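Local atomic coordinates of hydrazine synthase alpha subunit (Candidatus Kuenenia stuttgartiensis, PDB entry 5C2V), a protein that catalyses, as part of the hydrazine synthase complex, the second half-reaction of hydrazine synthesis, condensing hydroxylamine with ammonia, and carries two c-type hemes. Residues Gln104-Asn109 / Ser113-Met118; Pro271-Cys276 / Ala314-Asp319; Cys559-Gly562 / Gly566-Phe569. All coordinates share one frame; numbering follows the deposited sequence.

Interaction 1 (Gln104-Asn109 / Ser113-Met118); sequences QIWEMN and SGLRQM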
loop_
_atom_site.group_PDB
_atom_site.type_symbol
_atom_site.label_atom_id
_atom_site.label_comp_id
_atom_site.label_asym_id
_atom_site.label_seq_id
_atom_site.Cartn_x
_atom_site.Cartn_y
_atom_site.Cartn_z
ATOM N N GLN D 104 24.331 -7.431 30.800
ATOM C CA GLN D 104 23.517 -6.909 31.888
ATOM C C GLN D 104 23.604 -5.392 31.989
ATOM O O GLN D 104 24.316 -4.746 31.218
ATOM C CB GLN D 104 23.949 -7.542 33.212
ATOM C CG GLN D 104 23.930 -9.068 33.223
ATOM C CD GLN D 104 22.530 -9.644 33.335
ATOM O OE1 GLN D 104 21.547 -8.909 33.440
ATOM N NE2 GLN D 104 22.435 -10.968 33.322
ATOM N N ILE D 105 22.876 -4.831 32.947
ATOM C CA ILE D 105 22.904 -3.395 33.195
ATOM C C ILE D 105 23.930 -3.066 34.274
ATOM O O ILE D 105 23.964 -3.701 35.327
ATOM C CB ILE D 105 21.520 -2.864 33.621
ATOM C CG1 ILE D 105 20.472 -3.190 32.554
ATOM C CG2 ILE D 105 21.574 -1.364 33.872
ATOM C CD1 ILE D 105 20.726 -2.518 31.222
ATOM N N TRP D 106 24.773 -2.078 33.998
ATOM C CA TRP D 106 25.800 -1.654 34.938
ATOM C C TRP D 106 25.784 -0.136 35.069
ATOM O O TRP D 106 25.153 0.550 34.268
ATOM C CB TRP D 106 27.185 -2.125 34.483
ATOM C CG TRP D 106 27.282 -3.596 34.195
ATOM C CD1 TRP D 106 26.770 -4.257 33.114
ATOM C CD2 TRP D 106 27.954 -4.584 34.986
ATOM N NE1 TRP D 106 27.069 -5.595 33.192
ATOM C CE2 TRP D 106 27.797 -5.821 34.331
ATOM C CE3 TRP D 106 28.668 -4.543 36.187
ATOM C CZ2 TRP D 106 28.328 -7.007 34.836
ATOM C CZ3 TRP D 106 29.196 -5.721 36.685
ATOM C CH2 TRP D 106 29.021 -6.936 36.012
ATOM N N GLU D 107 26.468 0.386 36.080
ATOM C CA GLU D 107 26.669 1.827 36.187
ATOM C C GLU D 107 28.015 2.133 36.828
ATOM O O GLU D 107 28.508 1.366 37.657
ATOM C CB GLU D 107 25.544 2.493 36.985
ATOM C CG GLU D 107 25.133 1.775 38.259
ATOM C CD GLU D 107 24.276 2.653 39.157
ATOM O OE1 GLU D 107 24.518 3.876 39.194
ATOM O OE2 GLU D 107 23.356 2.130 39.819
ATOM N N MET D 108 28.609 3.256 36.437
ATOM C CA MET D 108 29.896 3.661 36.988
ATOM C C MET D 108 30.087 5.171 36.900
ATOM O O MET D 108 29.404 5.848 36.135
ATOM C CB MET D 108 31.043 2.951 36.266
ATOM C CG MET D 108 31.341 3.502 34.881
ATOM S SD MET D 108 32.929 2.952 34.225
ATOM C CE MET D 108 32.681 1.179 34.162
ATOM N N ASN D 109 31.022 5.689 37.688
ATOM C CA ASN D 109 31.332 7.112 37.676
ATOM C C ASN D 109 32.011 7.531 36.378
ATOM O O ASN D 109 32.561 6.697 35.658
ATOM C CB ASN D 109 32.215 7.476 38.871
ATOM C CG ASN D 109 31.563 7.145 40.198
ATOM O OD1 ASN D 109 30.343 7.231 40.342
ATOM N ND2 ASN D 109 32.374 6.764 41.178
ATOM N N SER D 113 35.684 4.988 38.145
ATOM C CA SER D 113 35.557 4.274 39.413
ATOM C C SER D 113 34.097 3.944 39.720
ATOM O O SER D 113 33.197 4.312 38.965
ATOM C CB SER D 113 36.158 5.097 40.555
ATOM O OG SER D 113 35.520 6.356 40.671
ATOM N N GLY D 114 33.869 3.247 40.830
ATOM C CA GLY D 114 32.523 2.956 41.298
ATOM C C GLY D 114 31.691 2.072 40.385
ATOM O O GLY D 114 30.596 2.454 39.976
ATOM N N LEU D 115 32.205 0.888 40.067
ATOM C CA LEU D 115 31.501 -0.040 39.186
ATOM C C LEU D 115 30.506 -0.901 39.965
ATOM O O LEU D 115 30.886 -1.619 40.891
ATOM C CB LEU D 115 32.509 -0.921 38.438
ATOM C CG LEU D 115 32.036 -1.791 37.265
ATOM C CD1 LEU D 115 31.578 -3.167 37.732
ATOM C CD2 LEU D 115 30.933 -1.093 36.482
ATOM N N ARG D 116 29.234 -0.834 39.578
ATOM C CA ARG D 116 28.176 -1.586 40.252
ATOM C C ARG D 116 27.299 -2.346 39.254
ATOM O O ARG D 116 27.001 -1.843 38.171
ATOM C CB ARG D 116 27.312 -0.646 41.101
ATOM C CG ARG D 116 26.225 -1.351 41.900
ATOM C CD ARG D 116 25.249 -0.364 42.522
ATOM N NE ARG D 116 24.123 -1.049 43.152
ATOM C CZ ARG D 116 23.030 -0.439 43.598
ATOM N NH1 ARG D 116 22.908 0.876 43.484
ATOM N NH2 ARG D 116 22.056 -1.147 44.156
ATOM N N GLN D 117 26.884 -3.555 39.628
ATOM C CA GLN D 117 26.071 -4.404 38.758
ATOM C C GLN D 117 24.579 -4.305 39.076
ATOM O O GLN D 117 24.140 -4.685 40.160
ATOM C CB GLN D 117 26.520 -5.860 38.869
ATOM C CG GLN D 117 25.783 -6.806 37.936
ATOM C CD GLN D 117 26.218 -8.247 38.107
ATOM O OE1 GLN D 117 27.229 -8.532 38.749
ATOM N NE2 GLN D 117 25.452 -9.168 37.532
ATOM N N MET D 118 23.808 -3.790 38.122
ATOM C CA MET D 118 22.374 -3.580 38.308
ATOM C C MET D 118 21.496 -4.815 38.072
ATOM O O MET D 118 20.559 -5.060 38.832
ATOM C CB MET D 118 21.905 -2.442 37.404
ATOM C CG MET D 118 22.680 -1.160 37.626
ATOM S SD MET D 118 22.889 -0.845 39.386
ATOM C CE MET D 118 21.231 -0.334 39.829
#
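Residues 104-109 and 113-118 form an antiparallel beta hairpin at the outer edge of a four-stranded blade in the N-terminal propeller domain. Glu107 and Arg116 are a hydrogen-bonded pair: Arg116 N meets Glu107 O at 3.0 Å and Glu107 N meets Arg116 O at 3.1 Å. Toward the turn, Asn109 N bonds to Ser113 O, and Asn109 ND2 reaches Ser113 OG at 3.2 Å, with the hydroxyl in the amide plane; Asp111 OD1 also bonds this hydroxyl. At the other end Met118 N binds Ile105 O. On the face carrying Trp106 and Gln117, a non-hydrogen-bonded pair, the extended Gln117 chain (CG anti to the backbone N, chi1 -177°) runs over one face of the Trp106 six-membered ring, CG 3.8 Å from its centroid in a CH-pi contact. Leu115 CD1 reaches Trp106 CE3 at 3.6 Å, and CD2 packs on Met108 CE. On the opposite face, Glu107 OE2 and Arg116 NH1 form a long salt bridge of 3.9 Å, charges alone, with OE2 well out of the guanidinium plane; Glu107 OE1 pairs with Lys90, and Arg116 NH2 bonds to Thr192 O. Strand 90-97 flanks 103-109 on its other side, while Ile105 and Met118 pack against strand 154-171.

Interaction 2 (Pro271-Cys276 / Ala314-Asp319); sequences PIYGNC and AAVSWD. With ZN (zinc ion), chain B; HEC (heme c), chain C.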
loop_
_atom_site.group_PDB
_atom_site.type_symbol
_atom_site.label_atom_id
_atom_site.label_comp_id
_atom_site.label_asym_id
_atom_site.label_seq_id
_atom_site.Cartn_x
_atom_site.Cartn_y
_atom_site.Cartn_z
ATOM N N PRO D 271 -0.130 5.330 21.356
ATOM C CA PRO D 271 0.686 5.575 20.161
ATOM C C PRO D 271 0.998 7.051 19.949
ATOM O O PRO D 271 0.202 7.910 20.327
ATOM C CB PRO D 271 -0.196 5.048 19.029
ATOM C CG PRO D 271 -1.581 5.243 19.535
ATOM C CD PRO D 271 -1.509 4.945 21.006
ATOM N N ILE D 272 2.147 7.334 19.345
ATOM C CA ILE D 272 2.507 8.702 18.993
ATOM C C ILE D 272 2.528 8.857 17.476
ATOM O O ILE D 272 1.754 9.636 16.923
ATOM C CB ILE D 272 3.869 9.112 19.585
ATOM C CG1 ILE D 272 3.787 9.162 21.112
ATOM C CG2 ILE D 272 4.305 10.462 19.041
ATOM C CD1 ILE D 272 2.799 10.184 21.639
ATOM N N TYR D 273 3.413 8.129 16.801
ATOM C CA TYR D 273 3.447 8.188 15.340
ATOM C C TYR D 273 3.930 6.894 14.684
ATOM O O TYR D 273 4.821 6.220 15.200
ATOM C CB TYR D 273 4.330 9.353 14.885
ATOM C CG TYR D 273 4.183 9.700 13.420
ATOM C CD1 TYR D 273 3.077 10.407 12.962
ATOM C CD2 TYR D 273 5.150 9.326 12.495
ATOM C CE1 TYR D 273 2.938 10.729 11.624
ATOM C CE2 TYR D 273 5.018 9.644 11.155
ATOM C CZ TYR D 273 3.910 10.345 10.726
ATOM O OH TYR D 273 3.775 10.664 9.394
ATOM N N GLY D 274 3.335 6.560 13.541
ATOM C CA GLY D 274 3.837 5.482 12.704
ATOM C C GLY D 274 3.082 4.163 12.677
ATOM O O GLY D 274 3.445 3.270 11.911
ATOM N N ASN D 275 2.055 4.012 13.509
ATOM C CA ASN D 275 1.327 2.743 13.565
ATOM C C ASN D 275 0.029 2.679 12.757
ATOM O O ASN D 275 -0.577 1.613 12.640
ATOM C CB ASN D 275 1.010 2.398 15.022
ATOM C CG ASN D 275 0.618 0.945 15.207
ATOM O OD1 ASN D 275 1.446 0.045 15.071
ATOM N ND2 ASN D 275 -0.653 0.708 15.514
ATOM N N CYS D 276 -0.392 3.798 12.177
ATOM C CA CYS D 276 -1.731 3.863 11.595
ATOM C C CYS D 276 -1.736 4.131 10.091
ATOM O O CYS D 276 -0.789 4.703 9.546
ATOM C CB CYS D 276 -2.560 4.932 12.317
ATOM S SG CYS D 276 -2.965 4.536 14.046
ATOM N N ALA D 314 14.545 11.222 10.625
ATOM C CA ALA D 314 13.218 11.797 10.428
ATOM C C ALA D 314 12.751 12.512 11.690
ATOM O O ALA D 314 13.262 12.255 12.780
ATOM C CB ALA D 314 12.225 10.719 10.027
ATOM N N ALA D 315 11.785 13.413 11.543
ATOM C CA ALA D 315 11.302 14.179 12.685
ATOM C C ALA D 315 9.810 14.496 12.610
ATOM O O ALA D 315 9.281 14.808 11.543
ATOM C CB ALA D 315 12.100 15.469 12.821
ATOM N N VAL D 316 9.141 14.414 13.759
ATOM C CA VAL D 316 7.751 14.850 13.883
ATOM C C VAL D 316 7.566 15.584 15.207
ATOM O O VAL D 316 8.033 15.117 16.243
ATOM C CB VAL D 316 6.751 13.671 13.800
ATOM C CG1 VAL D 316 6.618 13.173 12.371
ATOM C CG2 VAL D 316 7.165 12.537 14.730
ATOM N N SER D 317 6.892 16.730 15.172
ATOM C CA SER D 317 6.719 17.555 16.367
ATOM C C SER D 317 6.062 16.775 17.503
ATOM O O SER D 317 5.070 16.079 17.294
ATOM C CB SER D 317 5.890 18.800 16.048
ATOM O OG SER D 317 4.508 18.493 15.996
ATOM N N TRP D 318 6.628 16.890 18.700
ATOM C CA TRP D 318 6.099 16.190 19.864
ATOM C C TRP D 318 4.720 16.710 20.251
ATOM O O TRP D 318 3.848 15.941 20.656
ATOM C CB TRP D 318 7.054 16.320 21.053
ATOM C CG TRP D 318 6.373 16.115 22.370
ATOM C CD1 TRP D 318 5.977 17.083 23.245
ATOM C CD2 TRP D 318 5.985 14.864 22.952
ATOM N NE1 TRP D 318 5.376 16.513 24.341
ATOM C CE2 TRP D 318 5.368 15.153 24.185
ATOM C CE3 TRP D 318 6.106 13.531 22.553
ATOM C CZ2 TRP D 318 4.873 14.155 25.022
ATOM C CZ3 TRP D 318 5.613 12.542 23.387
ATOM C CH2 TRP D 318 5.004 12.859 24.606
ATOM N N ASP D 319 4.531 18.019 20.122
ATOM C CA ASP D 319 3.271 18.655 20.490
ATOM C C ASP D 319 2.126 18.178 19.600
ATOM O O ASP D 319 1.037 17.874 20.088
ATOM C CB ASP D 319 3.400 20.177 20.415
ATOM C CG ASP D 319 4.414 20.725 21.401
ATOM O OD1 ASP D 319 4.624 20.087 22.454
ATOM O OD2 ASP D 319 4.998 21.793 21.124
HETATM ZN ZN ZN B . -4.160 2.686 14.651
HETATM FE FE HEC C . -7.847 -0.204 20.048
HETATM C CHA HEC C . -5.251 -0.194 17.771
HETATM C CHB HEC C . -5.656 0.709 22.522
HETATM C CHC HEC C . -10.333 -0.596 22.412
HETATM C CHD HEC C . -10.001 -1.333 17.631
HETATM N NA HEC C . -5.835 0.188 20.129
HETATM C C1A HEC C . -4.947 0.125 19.074
HETATM C C2A HEC C . -3.630 0.457 19.573
HETATM C C3A HEC C . -3.735 0.704 20.882
HETATM C C4A HEC C . -5.126 0.541 21.261
HETATM C CMA HEC C . -2.583 1.098 21.832
HETATM C CAA HEC C . -2.339 0.505 18.727
HETATM C CBA HEC C . -2.022 1.945 18.337
HETATM C CGA HEC C . -3.051 2.479 17.373
HETATM O O1A HEC C . -3.571 3.600 17.608
HETATM O O2A HEC C . -3.358 1.787 16.370
HETATM N NB HEC C . -7.942 -0.113 22.127
HETATM C C1B HEC C . -6.979 0.546 22.870
HETATM C C2B HEC C . -7.613 1.042 24.075
HETATM C C3B HEC C . -8.897 0.681 24.055
HETATM C C4B HEC C . -9.136 -0.052 22.826
HETATM C CMB HEC C . -6.918 1.840 25.199
HETATM C CAB HEC C . -9.934 1.012 25.153
HETATM C CBB HEC C . -10.395 -0.289 25.848
HETATM N NC HEC C . -9.825 -0.796 20.019
HETATM C C1C HEC C . -10.634 -0.984 21.124
HETATM C C2C HEC C . -11.885 -1.558 20.672
HETATM C C3C HEC C . -11.749 -1.860 19.378
HETATM C C4C HEC C . -10.479 -1.323 18.923
HETATM C CMC HEC C . -13.020 -2.059 21.591
HETATM C CAC HEC C . -12.821 -2.542 18.499
HETATM C CBC HEC C . -12.309 -3.928 18.049
HETATM N ND HEC C . -7.653 -0.697 18.020
HETATM C C1D HEC C . -8.707 -1.120 17.218
HETATM C C2D HEC C . -8.233 -1.308 15.867
HETATM C C3D HEC C . -6.744 -0.945 15.912
HETATM C C4D HEC C . -6.477 -0.586 17.285
HETATM C CMD HEC C . -9.060 -1.767 14.647
HETATM C CAD HEC C . -5.729 -0.968 14.750
HETATM C CBD HEC C . -5.536 -2.410 14.299
HETATM C CGD HEC C . -4.575 -2.452 13.143
HETATM O O1D HEC C . -4.453 -3.535 12.520
HETATM O O2D HEC C . -3.942 -1.406 12.842
HETATM O O HOH W 1 -4.036 1.297 13.078
#
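Val316 lays CG1 over the ring of Tyr273, 4.1 Å from the ring centroid and 11° off the normal, a CH-pi contact close to the middle of the face. One residue back, Ile272 CD1 meets Trp318 CZ3 at 4.1 Å. Although the CB of Trp318 points away from 271-276, its chi1 of 157° swings the indole back toward Ile272. Both touches are apolar and buried. The phenol hydroxyl of Tyr273 is held at its far end by Asn323 OD1 and Ile280 N, which would limit the ring's movement against the valine. The contact joins successive blades of the beta-propeller: 270-273 is an edge strand of one four-stranded antiparallel sheet, and 312-317 is the third strand of the next. Ile272 and Tyr273 both face Ile259 in a classic beta bulge, after which the chain leaves the blade for the heme. There Asn275 ND2 donates to heme O2A at 3.0 Å, and Pro271 packs its ring against the same propionate. Cys276 SG binds zinc at 2.3 Å. The metal is also ligated by heme O2A and by a water, each at 2.1 Å, and His560 NE2 completes the site; the water donates to heme O2D at 2.7 Å. Behind the turn, Glu279 OE1 accepts bonds from both Gly274 N and Cys276 N.

Interaction 3 (Cys559-Gly562 / Gly566-Phe569); sequences CHYG and GRAF. With ZN (zinc ion), chain B; HEC (heme c), chain C.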
loop_
_atom_site.group_PDB
_atom_site.type_symbol
_atom_site.label_atom_id
_atom_site.label_comp_id
_atom_site.label_asym_id
_atom_site.label_seq_id
_atom_site.Cartn_x
_atom_site.Cartn_y
_atom_site.Cartn_z
ATOM N N CYS D 559 -13.907 2.303 19.371
ATOM C CA CYS D 559 -13.089 1.254 18.792
ATOM C C CYS D 559 -12.212 1.887 17.722
ATOM O O CYS D 559 -12.671 2.175 16.620
ATOM C CB CYS D 559 -13.989 0.156 18.215
ATOM S SG CYS D 559 -13.186 -1.161 17.288
ATOM N N HIS D 560 -10.938 2.066 18.059
ATOM C CA HIS D 560 -9.997 2.855 17.262
ATOM C C HIS D 560 -10.615 4.169 16.775
ATOM O O HIS D 560 -10.503 4.514 15.603
ATOM C CB HIS D 560 -9.475 2.047 16.071
ATOM C CG HIS D 560 -8.203 2.590 15.495
ATOM N ND1 HIS D 560 -8.181 3.482 14.444
ATOM C CD2 HIS D 560 -6.908 2.377 15.833
ATOM C CE1 HIS D 560 -6.928 3.789 14.154
ATOM N NE2 HIS D 560 -6.136 3.132 14.983
ATOM N N TYR D 561 -11.277 4.895 17.675
ATOM C CA TYR D 561 -11.912 6.159 17.308
ATOM C C TYR D 561 -10.901 7.306 17.266
ATOM O O TYR D 561 -11.138 8.333 16.628
ATOM C CB TYR D 561 -13.053 6.490 18.277
ATOM C CG TYR D 561 -13.512 7.934 18.229
ATOM C CD1 TYR D 561 -14.268 8.411 17.165
ATOM C CD2 TYR D 561 -13.187 8.820 19.249
ATOM C CE1 TYR D 561 -14.688 9.730 17.118
ATOM C CE2 TYR D 561 -13.601 10.139 19.211
ATOM C CZ TYR D 561 -14.351 10.588 18.144
ATOM O OH TYR D 561 -14.765 11.900 18.103
ATOM N N GLY D 562 -9.764 7.118 17.926
ATOM C CA GLY D 562 -8.746 8.152 17.972
ATOM C C GLY D 562 -8.626 8.853 19.311
ATOM O O GLY D 562 -7.866 9.811 19.445
ATOM N N GLY D 566 -5.218 10.721 17.907
ATOM C CA GLY D 566 -5.211 12.120 17.508
ATOM C C GLY D 566 -6.403 12.964 17.905
ATOM O O GLY D 566 -6.473 14.143 17.555
ATOM N N ARG D 567 -7.333 12.384 18.653
ATOM C CA ARG D 567 -8.600 13.056 18.904
ATOM C C ARG D 567 -8.913 13.161 20.388
ATOM O O ARG D 567 -8.495 12.323 21.187
ATOM C CB ARG D 567 -9.742 12.333 18.179
ATOM C CG ARG D 567 -9.744 12.541 16.671
ATOM C CD ARG D 567 -10.965 11.915 16.010
ATOM N NE ARG D 567 -12.222 12.443 16.535
ATOM C CZ ARG D 567 -12.750 13.612 16.185
ATOM N NH1 ARG D 567 -12.128 14.391 15.309
ATOM N NH2 ARG D 567 -13.900 14.007 16.714
ATOM N N ALA D 568 -9.649 14.205 20.749
ATOM C CA ALA D 568 -10.069 14.397 22.126
ATOM C C ALA D 568 -11.189 13.428 22.474
ATOM O O ALA D 568 -11.980 13.045 21.612
ATOM C CB ALA D 568 -10.513 15.834 22.354
ATOM N N PHE D 569 -11.239 13.028 23.740
ATOM C CA PHE D 569 -12.290 12.147 24.230
ATOM C C PHE D 569 -13.670 12.734 23.959
ATOM O O PHE D 569 -13.929 13.898 24.266
ATOM C CB PHE D 569 -12.118 11.894 25.730
ATOM C CG PHE D 569 -11.121 10.820 26.056
ATOM C CD1 PHE D 569 -9.762 11.038 25.890
ATOM C CD2 PHE D 569 -11.542 9.594 26.545
ATOM C CE1 PHE D 569 -8.845 10.051 26.197
ATOM C CE2 PHE D 569 -10.630 8.603 26.851
ATOM C CZ PHE D 569 -9.280 8.831 26.678
HETATM ZN ZN ZN B . -4.160 2.686 14.651
HETATM FE FE HEC C . -7.847 -0.204 20.048
HETATM C CHA HEC C . -5.251 -0.194 17.771
HETATM C CHB HEC C . -5.656 0.709 22.522
HETATM C CHC HEC C . -10.333 -0.596 22.412
HETATM C CHD HEC C . -10.001 -1.333 17.631
HETATM N NA HEC C . -5.835 0.188 20.129
HETATM C C1A HEC C . -4.947 0.125 19.074
HETATM C C2A HEC C . -3.630 0.457 19.573
HETATM C C3A HEC C . -3.735 0.704 20.882
HETATM C C4A HEC C . -5.126 0.541 21.261
HETATM C CMA HEC C . -2.583 1.098 21.832
HETATM C CAA HEC C . -2.339 0.505 18.727
HETATM C CBA HEC C . -2.022 1.945 18.337
HETATM C CGA HEC C . -3.051 2.479 17.373
HETATM O O1A HEC C . -3.571 3.600 17.608
HETATM O O2A HEC C . -3.358 1.787 16.370
HETATM N NB HEC C . -7.942 -0.113 22.127
HETATM C C1B HEC C . -6.979 0.546 22.870
HETATM C C2B HEC C . -7.613 1.042 24.075
HETATM C C3B HEC C . -8.897 0.681 24.055
HETATM C C4B HEC C . -9.136 -0.052 22.826
HETATM C CMB HEC C . -6.918 1.840 25.199
HETATM C CAB HEC C . -9.934 1.012 25.153
HETATM C CBB HEC C . -10.395 -0.289 25.848
HETATM N NC HEC C . -9.825 -0.796 20.019
HETATM C C1C HEC C . -10.634 -0.984 21.124
HETATM C C2C HEC C . -11.885 -1.558 20.672
HETATM C C3C HEC C . -11.749 -1.860 19.378
HETATM C C4C HEC C . -10.479 -1.323 18.923
HETATM C CMC HEC C . -13.020 -2.059 21.591
HETATM C CAC HEC C . -12.821 -2.542 18.499
HETATM C CBC HEC C . -12.309 -3.928 18.049
HETATM N ND HEC C . -7.653 -0.697 18.020
HETATM C C1D HEC C . -8.707 -1.120 17.218
HETATM C C2D HEC C . -8.233 -1.308 15.867
HETATM C C3D HEC C . -6.744 -0.945 15.912
HETATM C C4D HEC C . -6.477 -0.586 17.285
HETATM C CMD HEC C . -9.060 -1.767 14.647
HETATM C CAD HEC C . -5.729 -0.968 14.750
HETATM C CBD HEC C . -5.536 -2.410 14.299
HETATM C CGD HEC C . -4.575 -2.452 13.143
HETATM O O1D HEC C . -4.453 -3.535 12.520
HETATM O O2D HEC C . -3.942 -1.406 12.842
HETATM O O HOH W 1 -4.036 1.297 13.078
#
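Tyr561 and Arg567 meet through their polar ends just beyond the Cys-X-X-Cys-His heme-binding motif, which closes with Cys559 and His560. Arg567 NH2 donates to Tyr561 OH at 2.7 Å with an N-H...O angle of 153°, and the hydroxyl lies close to the guanidinium plane. The phenol ring and the guanidinium stand 80° apart, nearly perpendicular. A bend at chi3 (58°) folds the arginine chain back so that its head reaches the hydroxyl while CD passes over the rim of one ring face. NH1 of the same guanidinium is taken by Tyr300 O of the beta subunit, whose ring also makes a cation-pi contact with Arg567. The buried group is therefore shared between the loop and a neighbouring subunit. On the backbone, Gly562 O accepts from Arg567 N at 2.7 Å, which draws together the two ends of the loop that carries Tyr564, the axial ligand of the heme iron. In many cytochromes c the histidine of this motif binds the iron; here His560 binds zinc through NE2 instead. Its other ring nitrogen, ND1, is hydrogen-bonded to Asp440 OD1, so both nitrogens have a partner and the ring's rotation is set. His560 CD2 approaches the porphyrin at heme C3D, 3.3 Å away. Cys559 tethers the macrocycle covalently: a thioether bond of 1.9 Å joins Cys559 SG to heme CAC.

Interactions 2 and 3 converge on one site, with centres about 15 Å apart. Cys276 of interaction 2 and His560 of interaction 3 lie 3.6 Å apart from SG to NE2 as two ligands of one zinc ion, so a propeller blade and the heme-binding loop are joined through the metal and a propionate of the same heme c. The Ile272 side chain is about 10 Å from that of Tyr564, the axial ligand of the heme iron. Interaction 1 stands apart in another blade, its centre about 34 Å from that of interaction 2 and 43 Å from that of interaction 3; a bound trimethyl glycine lies about 11 Å from the Met108 side chain.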